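Local structure of aromatic-L-amino-acid decarboxylase (Catharanthus roseus, 6EEW) at residues 282-287 and 309-314; 405-410 and 481-486. The protein catalyses the pyridoxal 5'-phosphate-dependent decarboxylation of L-tryptophan to tryptamine and of 5-hydroxy-L-tryptophan to serotonin, working as a homodimer. All blocks are in the same frame, centred on the assembly; numbering follows the deposited sequence.

Overall arrangement
Contact 1 pairs two parallel strands of the seven-stranded mixed sheet of the pyridoxal-phosphate-binding domain; contact 2 packs the end of helix 375-409 against the C-terminal helix 479-496. Their centres lie 36 Å apart and their nearest atoms about 21 Å. Contact 1 is the one near the active site: the side chain of Asp287 is about 9 Å from a bound tryptophan and about 7 Å from that of Thr262, which lines a tryptophan pocket and probably binds pyridoxal 5'-phosphate. Contact 2 is more peripheral, its centre 26 Å from that of the chain against 16 Å for contact 1; the side chain of Val482 is about 11 Å from that of Pro102, which binds L-tryptophan.

Contact 1 (282-287 and 309-314); sequences IWIHVD and RVDSLS
Trp283 opens the contact by laying the face of its indole against Asp311: CB of Asp311 sits 3.2 Å from the centroid of the Trp283 five-membered ring and 13° off the ring normal, a CH-pi contact. With CG anti to the backbone N (chi1 180°), the indole is placed over Asp311 with its NE1 edge turned to Ser312, and NE1 donates in the ring plane to Ser312 OG at 2.9 Å. At Ile284 the carbonyl oxygen accepts from two amides, those of Asp311 and Ser312, both in the carbonyl plane, while Ile284 CG2 meets Val310 CG2. His285 is held at two corners of its imidazole: ND1 pairs with Ser312 OG at 2.6 Å, in the ring plane, and NE2 with Ser314 OG at 3.0 Å. Two hydroxyls from alternate residues of 312-314 thus fix the rotation of the ring, and Ser312 OG is shared between His285 and Trp283. Val286 turns to the other face of the sheet, where CG1 touches Leu313 CD1 at 3.7 Å and CG2 reaches Val310. Its backbone continues the parallel pairing, the amide N bonding Ser312 O at 2.8 Å and the carbonyl O receiving Ser314 N at 2.9 Å. Asp287 OD1 is linked to Ser314 OG through a water, and OD2 lies close to N1 of the pyridoxal phosphate-modified Lys319, consistent with the aspartate that faces the pyridine nitrogen in fold-type I enzymes. The strand axes approach to 4.5 Å at 14°, as neighbours within the beta-alpha-beta unit whose crossover holds the short helix 298-301. Strand 251-258 pairs with the other edge of 283-287; helix 167-186 covers the face of Trp283, His285 and Ser312, and helix 270-280 touches Ile284 and Val310.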
ATOM      1  N   ILE A 282      25.542  11.299  -7.975  1.00 56.35           N
ATOM      2  CA  ILE A 282      24.792  10.178  -7.428  1.00 45.73           C
ATOM      3  C   ILE A 282      23.565  10.707  -6.709  1.00 50.96           C
ATOM      4  O   ILE A 282      23.667  11.618  -5.879  1.00 62.25           O
ATOM      5  CB  ILE A 282      25.673   9.360  -6.471  1.00 49.04           C
ATOM      6  CG1 ILE A 282      26.909   8.838  -7.215  1.00 49.43           C
ATOM      7  CG2 ILE A 282      24.856   8.268  -5.790  1.00 54.28           C
ATOM      8  CD1 ILE A 282      28.028   8.358  -6.315  1.00 48.85           C
ATOM      9  N   TRP A 283      22.408  10.126  -7.000  1.00 43.52           N
ATOM     10  CA  TRP A 283      21.206  10.432  -6.237  1.00 45.96           C
ATOM     11  C   TRP A 283      21.329   9.812  -4.859  1.00 46.38           C
ATOM     12  O   TRP A 283      21.482   8.596  -4.736  1.00 51.77           O
ATOM     13  CB  TRP A 283      19.971   9.880  -6.930  1.00 45.65           C
ATOM     14  CG  TRP A 283      18.706  10.152  -6.199  1.00 44.93           C
ATOM     15  CD1 TRP A 283      18.414   9.831  -4.900  1.00 46.10           C
ATOM     16  CD2 TRP A 283      17.510  10.703  -6.749  1.00 50.37           C
ATOM     17  NE1 TRP A 283      17.127  10.199  -4.599  1.00 48.80           N
ATOM     18  CE2 TRP A 283      16.548  10.727  -5.721  1.00 48.33           C
ATOM     19  CE3 TRP A 283      17.162  11.196  -8.009  1.00 49.39           C
ATOM     20  CZ2 TRP A 283      15.276  11.238  -5.909  1.00 45.20           C
ATOM     21  CZ3 TRP A 283      15.899  11.698  -8.193  1.00 43.14           C
ATOM     22  CH2 TRP A 283      14.971  11.716  -7.154  1.00 40.35           C
ATOM     23  N   ILE A 284      21.249  10.625  -3.821  1.00 45.59           N
ATOM     24  CA  ILE A 284      21.332  10.121  -2.460  1.00 46.71           C
ATOM     25  C   ILE A 284      19.957  10.181  -1.814  1.00 43.53           C
ATOM     26  O   ILE A 284      19.305  11.238  -1.779  1.00 45.52           O
ATOM     27  CB  ILE A 284      22.389  10.872  -1.632  1.00 49.23           C
ATOM     28  CG1 ILE A 284      22.442  10.291  -0.215  1.00 50.37           C
ATOM     29  CG2 ILE A 284      22.159  12.384  -1.673  1.00 49.38           C
ATOM     30  CD1 ILE A 284      23.597  10.817   0.598  1.00 50.22           C
ATOM     31  N   HIS A 285      19.519   9.036  -1.308  1.00 40.49           N
ATOM     32  CA  HIS A 285      18.266   8.921  -0.590  1.00 51.36           C
ATOM     33  C   HIS A 285      18.593   8.508   0.829  1.00 58.64           C
ATOM     34  O   HIS A 285      19.379   7.577   1.044  1.00 64.58           O
ATOM     35  CB  HIS A 285      17.317   7.895  -1.235  1.00 41.92           C
ATOM     36  CG  HIS A 285      16.108   7.613  -0.403  1.00 38.24           C
ATOM     37  ND1 HIS A 285      14.952   8.358  -0.489  1.00 38.92           N
ATOM     38  CD2 HIS A 285      15.898   6.705   0.583  1.00 37.88           C
ATOM     39  CE1 HIS A 285      14.075   7.911   0.397  1.00 39.27           C
ATOM     40  NE2 HIS A 285      14.624   6.905   1.057  1.00 37.36           N
ATOM     41  N   VAL A 286      18.000   9.200   1.789  1.00 55.98           N
ATOM     42  CA  VAL A 286      18.187   8.893   3.195  1.00 49.74           C
ATOM     43  C   VAL A 286      16.974   8.100   3.656  1.00 49.27           C
ATOM     44  O   VAL A 286      15.843   8.612   3.675  1.00 40.59           O
ATOM     45  CB  VAL A 286      18.406  10.160   4.025  1.00 45.74           C
ATOM     46  CG1 VAL A 286      18.421   9.821   5.491  1.00 43.70           C
ATOM     47  CG2 VAL A 286      19.733  10.803   3.610  1.00 43.51           C
ATOM     48  N   ASP A 287      17.226   6.832   3.994  1.00 43.64           N
ATOM     49  CA  ASP A 287      16.223   5.956   4.597  1.00 42.90           C
ATOM     50  C   ASP A 287      16.272   6.185   6.103  1.00 40.57           C
ATOM     51  O   ASP A 287      17.197   5.733   6.783  1.00 43.32           O
ATOM     52  CB  ASP A 287      16.488   4.493   4.258  1.00 46.13           C
ATOM     53  CG  ASP A 287      15.520   3.546   4.969  1.00 49.20           C
ATOM     54  OD1 ASP A 287      14.458   4.011   5.454  1.00 46.68           O
ATOM     55  OD2 ASP A 287      15.804   2.330   5.035  1.00 45.12           O
ATOM     56  N   ARG A 309      21.791  18.957   0.810  1.00 53.36           N
ATOM     57  CA  ARG A 309      22.454  18.394  -0.359  1.00 55.71           C
ATOM     58  C   ARG A 309      21.811  17.097  -0.830  1.00 56.97           C
ATOM     59  O   ARG A 309      22.203  16.568  -1.880  1.00 58.53           O
ATOM     60  CB  ARG A 309      23.929  18.120  -0.063  1.00 56.70           C
ATOM     61  CG  ARG A 309      24.782  19.347   0.123  1.00 62.17           C
ATOM     62  CD  ARG A 309      26.245  18.955   0.309  1.00 64.47           C
ATOM     63  NE  ARG A 309      26.464  18.256   1.573  1.00 61.75           N
ATOM     64  CZ  ARG A 309      26.673  18.868   2.735  1.00 60.20           C
ATOM     65  NH1 ARG A 309      26.675  20.195   2.795  1.00 61.58           N
ATOM     66  NH2 ARG A 309      26.866  18.160   3.844  1.00 53.67           N
ATOM     67  N   VAL A 310      20.852  16.590  -0.092  1.00 47.99           N
ATOM     68  CA  VAL A 310      20.326  15.249  -0.273  1.00 51.21           C
ATOM     69  C   VAL A 310      19.189  15.250  -1.284  1.00 49.24           C
ATOM     70  O   VAL A 310      18.456  16.232  -1.451  1.00 47.01           O
ATOM     71  CB  VAL A 310      19.890  14.673   1.087  1.00 48.97           C
ATOM     72  CG1 VAL A 310      18.838  13.603   0.884  1.00 47.47           C
ATOM     73  CG2 VAL A 310      21.100  14.069   1.764  1.00 40.17           C
ATOM     74  N   ASP A 311      19.047  14.128  -1.983  1.00 47.35           N
ATOM     75  CA  ASP A 311      18.035  14.058  -3.023  1.00 45.53           C
ATOM     76  C   ASP A 311      16.676  13.664  -2.468  1.00 49.65           C
ATOM     77  O   ASP A 311      15.674  14.319  -2.765  1.00 49.20           O
ATOM     78  CB  ASP A 311      18.460  13.061  -4.088  1.00 52.21           C
ATOM     79  CG  ASP A 311      19.700  13.489  -4.794  1.00 56.77           C
ATOM     80  OD1 ASP A 311      19.652  14.492  -5.540  1.00 57.09           O
ATOM     81  OD2 ASP A 311      20.728  12.817  -4.588  1.00 63.98           O
ATOM     82  N   SER A 312      16.620  12.666  -1.591  1.00 51.52           N
ATOM     83  CA  SER A 312      15.313  12.321  -1.048  1.00 43.67           C
ATOM     84  C   SER A 312      15.467  11.820   0.371  1.00 43.80           C
ATOM     85  O   SER A 312      16.563  11.447   0.804  1.00 39.98           O
ATOM     86  CB  SER A 312      14.571  11.288  -1.919  1.00 39.09           C
ATOM     87  OG  SER A 312      15.377  10.174  -2.316  1.00 36.81           O
ATOM     88  N   LEU A 313      14.353  11.855   1.106  1.00 41.20           N
ATOM     89  CA  LEU A 313      14.343  11.423   2.497  1.00 41.09           C
ATOM     90  C   LEU A 313      13.039  10.705   2.803  1.00 46.69           C
ATOM     91  O   LEU A 313      11.982  11.085   2.292  1.00 50.74           O
ATOM     92  CB  LEU A 313      14.531  12.616   3.450  1.00 44.07           C
ATOM     93  CG  LEU A 313      14.092  12.390   4.894  1.00 45.27           C
ATOM     94  CD1 LEU A 313      15.111  11.517   5.626  1.00 41.15           C
ATOM     95  CD2 LEU A 313      13.912  13.730   5.584  1.00 40.54           C
ATOM     96  N   SER A 314      13.110   9.650   3.612  1.00 42.48           N
ATOM     97  CA  SER A 314      11.893   8.976   4.041  1.00 42.35           C
ATOM     98  C   SER A 314      11.946   8.637   5.528  1.00 43.61           C
ATOM     99  O   SER A 314      13.013   8.406   6.108  1.00 39.28           O
ATOM    100  CB  SER A 314      11.624   7.716   3.192  1.00 46.46           C
ATOM    101  OG  SER A 314      12.635   6.734   3.337  1.00 50.90           O
TER
HETATM  102  O   HOH W   1      12.043   5.187   5.277  1.00 42.29           O

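Contact 2 (405-410 and 481-486); sequences EEWVRS and HVRRVW
Helices 405-409 and 481-486 run in nearly the same direction, their axes 11.2 Å apart at closest and crossing at -24°, and the closest CA pair, Trp407 and Trp486, is still 7.8 Å apart. That spacing leaves room for large side chains, and two tryptophans span it. Their five-membered rings lie almost parallel, with planes at 16°, but centroids 5.2 Å apart mean that the rings are slid past each other and barely overlap. What covers the face of Trp486 is instead the CB of Trp407: Trp407 CB lies 3.8 Å from the centroid of the Trp486 five-membered ring, a CH-pi contact. The two indoles extend in opposite directions, each toward the partner helix: CG of Trp486 stands anti to the backbone N (chi1 175°), which carries its six-membered ring to Val408, where CZ3 lies 3.9 Å from Val408 CG2. The benzene end of Trp407 reaches one turn back along 481-486, and its CZ3 meets Val482 CG1 at 3.4 Å. Trp407 also lies against Arg483, whose side chain is modelled in two conformers, so this part of the contact is less certain; the charge of Arg483 is paired with Glu479 on the same helix. No hydrogen bond crosses the interface, so the evidence is for apolar packing by two indoles that slide past each other, with the exposed Arg483 alongside. Helix 375-409 meets the same helix further back, through Met400 and Phe404 against Val482, while Val408 also packs on Phe414 and Ile416 of strand 414-416. Such packing belongs to the C-terminal domain of a fold-type I pyridoxal-phosphate enzyme: the end of the long helix 375-409 and the near-parallel helix 479-496 pack together beside a four-stranded antiparallel sheet, ordered 414-416, 424-429, 465-471, 459-462.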
ATOM      1  N   GLU A 405      20.281   0.430  29.281  1.00 57.72           N
ATOM      2  CA  GLU A 405      21.705   0.293  28.993  1.00 60.38           C
ATOM      3  C   GLU A 405      22.528   0.448  30.263  1.00 68.45           C
ATOM      4  O   GLU A 405      23.461  -0.325  30.513  1.00 70.69           O
ATOM      5  CB  GLU A 405      22.137   1.342  27.971  1.00 56.38           C
ATOM      6  CG  GLU A 405      23.638   1.389  27.762  1.00 59.84           C
ATOM      7  CD  GLU A 405      24.076   2.609  26.982  1.00 63.55           C
ATOM      8  OE1 GLU A 405      23.239   3.514  26.766  1.00 67.23           O
ATOM      9  OE2 GLU A 405      25.258   2.663  26.587  1.00 67.59           O
ATOM     10  N   GLU A 406      22.179   1.438  31.086  1.00 72.15           N
ATOM     11  CA  GLU A 406      22.904   1.663  32.333  1.00 72.49           C
ATOM     12  C   GLU A 406      22.809   0.445  33.240  1.00 68.42           C
ATOM     13  O   GLU A 406      23.812   0.006  33.812  1.00 65.12           O
ATOM     14  CB  GLU A 406      22.340   2.900  33.022  1.00 71.38           C
ATOM     15  CG  GLU A 406      22.461   4.152  32.175  1.00 78.65           C
ATOM     16  CD  GLU A 406      21.747   5.340  32.788  1.00 86.00           C
ATOM     17  OE1 GLU A 406      21.400   5.278  33.985  1.00 90.94           O
ATOM     18  OE2 GLU A 406      21.530   6.339  32.068  1.00 87.32           O
ATOM     19  N   TRP A 407      21.614  -0.143  33.344  1.00 70.69           N
ATOM     20  CA  TRP A 407      21.469  -1.390  34.092  1.00 70.66           C
ATOM     21  C   TRP A 407      22.409  -2.466  33.553  1.00 71.06           C
ATOM     22  O   TRP A 407      23.127  -3.123  34.318  1.00 74.89           O
ATOM     23  CB  TRP A 407      20.020  -1.886  34.027  1.00 68.46           C
ATOM     24  CG  TRP A 407      19.038  -0.992  34.694  1.00 66.11           C
ATOM     25  CD1 TRP A 407      19.287  -0.092  35.684  1.00 71.58           C
ATOM     26  CD2 TRP A 407      17.642  -0.898  34.405  1.00 59.97           C
ATOM     27  NE1 TRP A 407      18.127   0.553  36.039  1.00 72.18           N
ATOM     28  CE2 TRP A 407      17.104   0.080  35.263  1.00 63.51           C
ATOM     29  CE3 TRP A 407      16.791  -1.545  33.500  1.00 65.47           C
ATOM     30  CZ2 TRP A 407      15.755   0.426  35.251  1.00 66.93           C
ATOM     31  CZ3 TRP A 407      15.452  -1.201  33.486  1.00 66.62           C
ATOM     32  CH2 TRP A 407      14.945  -0.222  34.354  1.00 65.41           C
ATOM     33  N   VAL A 408      22.426  -2.654  32.230  1.00 64.31           N
ATOM     34  CA  VAL A 408      23.263  -3.704  31.649  1.00 60.09           C
ATOM     35  C   VAL A 408      24.735  -3.473  31.966  1.00 58.31           C
ATOM     36  O   VAL A 408      25.463  -4.412  32.317  1.00 55.45           O
ATOM     37  CB  VAL A 408      23.030  -3.805  30.131  1.00 64.46           C
ATOM     38  CG1 VAL A 408      24.078  -4.711  29.504  1.00 65.68           C
ATOM     39  CG2 VAL A 408      21.631  -4.332  29.840  1.00 67.72           C
ATOM     40  N   ARG A 409      25.201  -2.221  31.858  1.00 62.45           N
ATOM     41  CA  ARG A 409      26.609  -1.940  32.147  1.00 68.39           C
ATOM     42  C   ARG A 409      26.957  -2.226  33.599  1.00 70.19           C
ATOM     43  O   ARG A 409      28.124  -2.490  33.910  1.00 76.75           O
ATOM     44  CB  ARG A 409      26.970  -0.498  31.799  1.00 69.54           C
ATOM     45  CG  ARG A 409      26.909  -0.186  30.313  1.00 64.42           C
ATOM     46  CD  ARG A 409      27.409   1.225  30.034  1.00 65.14           C
ATOM     47  NE  ARG A 409      27.265   1.603  28.632  1.00 66.82           N
ATOM     48  CZ  ARG A 409      28.125   1.263  27.678  1.00 64.21           C
ATOM     49  NH1 ARG A 409      29.196   0.538  27.979  1.00 63.15           N
ATOM     50  NH2 ARG A 409      27.915   1.648  26.423  1.00 60.09           N
ATOM     51  N   SER A 410      25.978  -2.165  34.507  1.00 71.16           N
ATOM     52  CA  SER A 410      26.263  -2.468  35.906  1.00 73.21           C
ATOM     53  C   SER A 410      26.534  -3.947  36.133  1.00 77.27           C
ATOM     54  O   SER A 410      26.990  -4.314  37.221  1.00 82.77           O
ATOM     55  CB  SER A 410      25.107  -2.028  36.805  1.00 70.82           C
ATOM     56  OG  SER A 410      24.868  -0.641  36.678  1.00 70.63           O
ATOM     57  N   HIS A 481       7.794  -1.967  33.196  1.00 64.12           N
ATOM     58  CA  HIS A 481       7.933  -3.078  32.264  1.00 60.46           C
ATOM     59  C   HIS A 481       9.399  -3.345  31.956  1.00 65.72           C
ATOM     60  O   HIS A 481       9.849  -4.497  31.954  1.00 66.77           O
ATOM     61  CB  HIS A 481       7.160  -2.802  30.979  1.00 66.31           C
ATOM     62  CG  HIS A 481       5.678  -2.783  31.164  1.00 63.51           C
ATOM     63  ND1 HIS A 481       4.922  -1.641  31.006  1.00 60.57           N
ATOM     64  CD2 HIS A 481       4.810  -3.769  31.491  1.00 64.23           C
ATOM     65  CE1 HIS A 481       3.652  -1.924  31.231  1.00 63.18           C
ATOM     66  NE2 HIS A 481       3.557  -3.209  31.529  1.00 64.54           N
ATOM     67  N   VAL A 482      10.157  -2.287  31.674  1.00 69.06           N
ATOM     68  CA  VAL A 482      11.577  -2.461  31.392  1.00 66.08           C
ATOM     69  C   VAL A 482      12.288  -3.002  32.618  1.00 61.46           C
ATOM     70  O   VAL A 482      13.148  -3.890  32.514  1.00 58.15           O
ATOM     71  CB  VAL A 482      12.201  -1.140  30.906  1.00 66.16           C
ATOM     72  CG1 VAL A 482      13.687  -1.325  30.598  1.00 67.16           C
ATOM     73  CG2 VAL A 482      11.473  -0.648  29.689  1.00 59.43           C
ATOM     74  N   ARG A 483      11.940  -2.476  33.800  0.51 63.09           N
ATOM     75  CA  ARG A 483      12.527  -2.990  35.034  0.51 67.02           C
ATOM     76  C   ARG A 483      12.298  -4.491  35.167  0.51 70.99           C
ATOM     77  O   ARG A 483      13.220  -5.247  35.501  0.51 74.01           O
ATOM     78  CB  ARG A 483      11.956  -2.252  36.246  0.51 69.12           C
ATOM     79  CG  ARG A 483      12.345  -0.790  36.317  0.51 68.45           C
ATOM     80  CD  ARG A 483      11.630  -0.071  37.440  0.51 65.63           C
ATOM     81  NE  ARG A 483      12.011   1.337  37.496  0.51 62.80           N
ATOM     82  CZ  ARG A 483      13.203   1.767  37.899  0.51 64.95           C
ATOM     83  NH1 ARG A 483      14.132   0.896  38.271  0.51 63.18           N
ATOM     84  NH2 ARG A 483      13.464   3.066  37.932  0.51 67.58           N
ATOM     85  N   ARG A 484      11.070  -4.945  34.905  1.00 72.76           N
ATOM     86  CA  ARG A 484      10.768  -6.363  35.062  1.00 74.61           C
ATOM     87  C   ARG A 484      11.438  -7.210  33.987  1.00 68.55           C
ATOM     88  O   ARG A 484      11.853  -8.340  34.264  1.00 66.88           O
ATOM     89  CB  ARG A 484       9.262  -6.602  35.054  1.00 79.53           C
ATOM     90  CG  ARG A 484       8.508  -5.911  36.179  1.00 87.34           C
ATOM     91  CD  ARG A 484       7.114  -6.509  36.300  1.00 98.88           C
ATOM     92  NE  ARG A 484       6.377  -6.462  35.039  1.00104.54           N
ATOM     93  CZ  ARG A 484       5.160  -6.967  34.867  1.00107.58           C
ATOM     94  NH1 ARG A 484       4.538  -7.558  35.878  1.00109.32           N
ATOM     95  NH2 ARG A 484       4.565  -6.885  33.682  1.00107.97           N
ATOM     96  N   VAL A 485      11.568  -6.689  32.767  1.00 61.53           N
ATOM     97  CA  VAL A 485      12.311  -7.424  31.747  1.00 58.89           C
ATOM     98  C   VAL A 485      13.753  -7.618  32.187  1.00 60.53           C
ATOM     99  O   VAL A 485      14.323  -8.704  32.050  1.00 62.62           O
ATOM    100  CB  VAL A 485      12.246  -6.704  30.391  1.00 56.92           C
ATOM    101  CG1 VAL A 485      13.263  -7.324  29.447  1.00 61.69           C
ATOM    102  CG2 VAL A 485      10.860  -6.821  29.793  1.00 59.52           C
ATOM    103  N   TRP A 486      14.373  -6.558  32.697  1.00 63.97           N
ATOM    104  CA  TRP A 486      15.754  -6.681  33.158  1.00 67.00           C
ATOM    105  C   TRP A 486      15.863  -7.666  34.319  1.00 69.44           C
ATOM    106  O   TRP A 486      16.790  -8.489  34.366  1.00 73.03           O
ATOM    107  CB  TRP A 486      16.296  -5.307  33.540  1.00 67.53           C
ATOM    108  CG  TRP A 486      17.651  -5.358  34.126  1.00 73.17           C
ATOM    109  CD1 TRP A 486      18.048  -4.859  35.333  1.00 73.12           C
ATOM    110  CD2 TRP A 486      18.800  -5.991  33.554  1.00 72.52           C
ATOM    111  NE1 TRP A 486      19.382  -5.108  35.531  1.00 70.54           N
ATOM    112  CE2 TRP A 486      19.868  -5.807  34.457  1.00 71.10           C
ATOM    113  CE3 TRP A 486      19.033  -6.680  32.359  1.00 68.70           C
ATOM    114  CZ2 TRP A 486      21.149  -6.289  34.205  1.00 72.54           C
ATOM    115  CZ3 TRP A 486      20.305  -7.157  32.109  1.00 70.48           C
ATOM    116  CH2 TRP A 486      21.348  -6.964  33.032  1.00 73.25           C
TER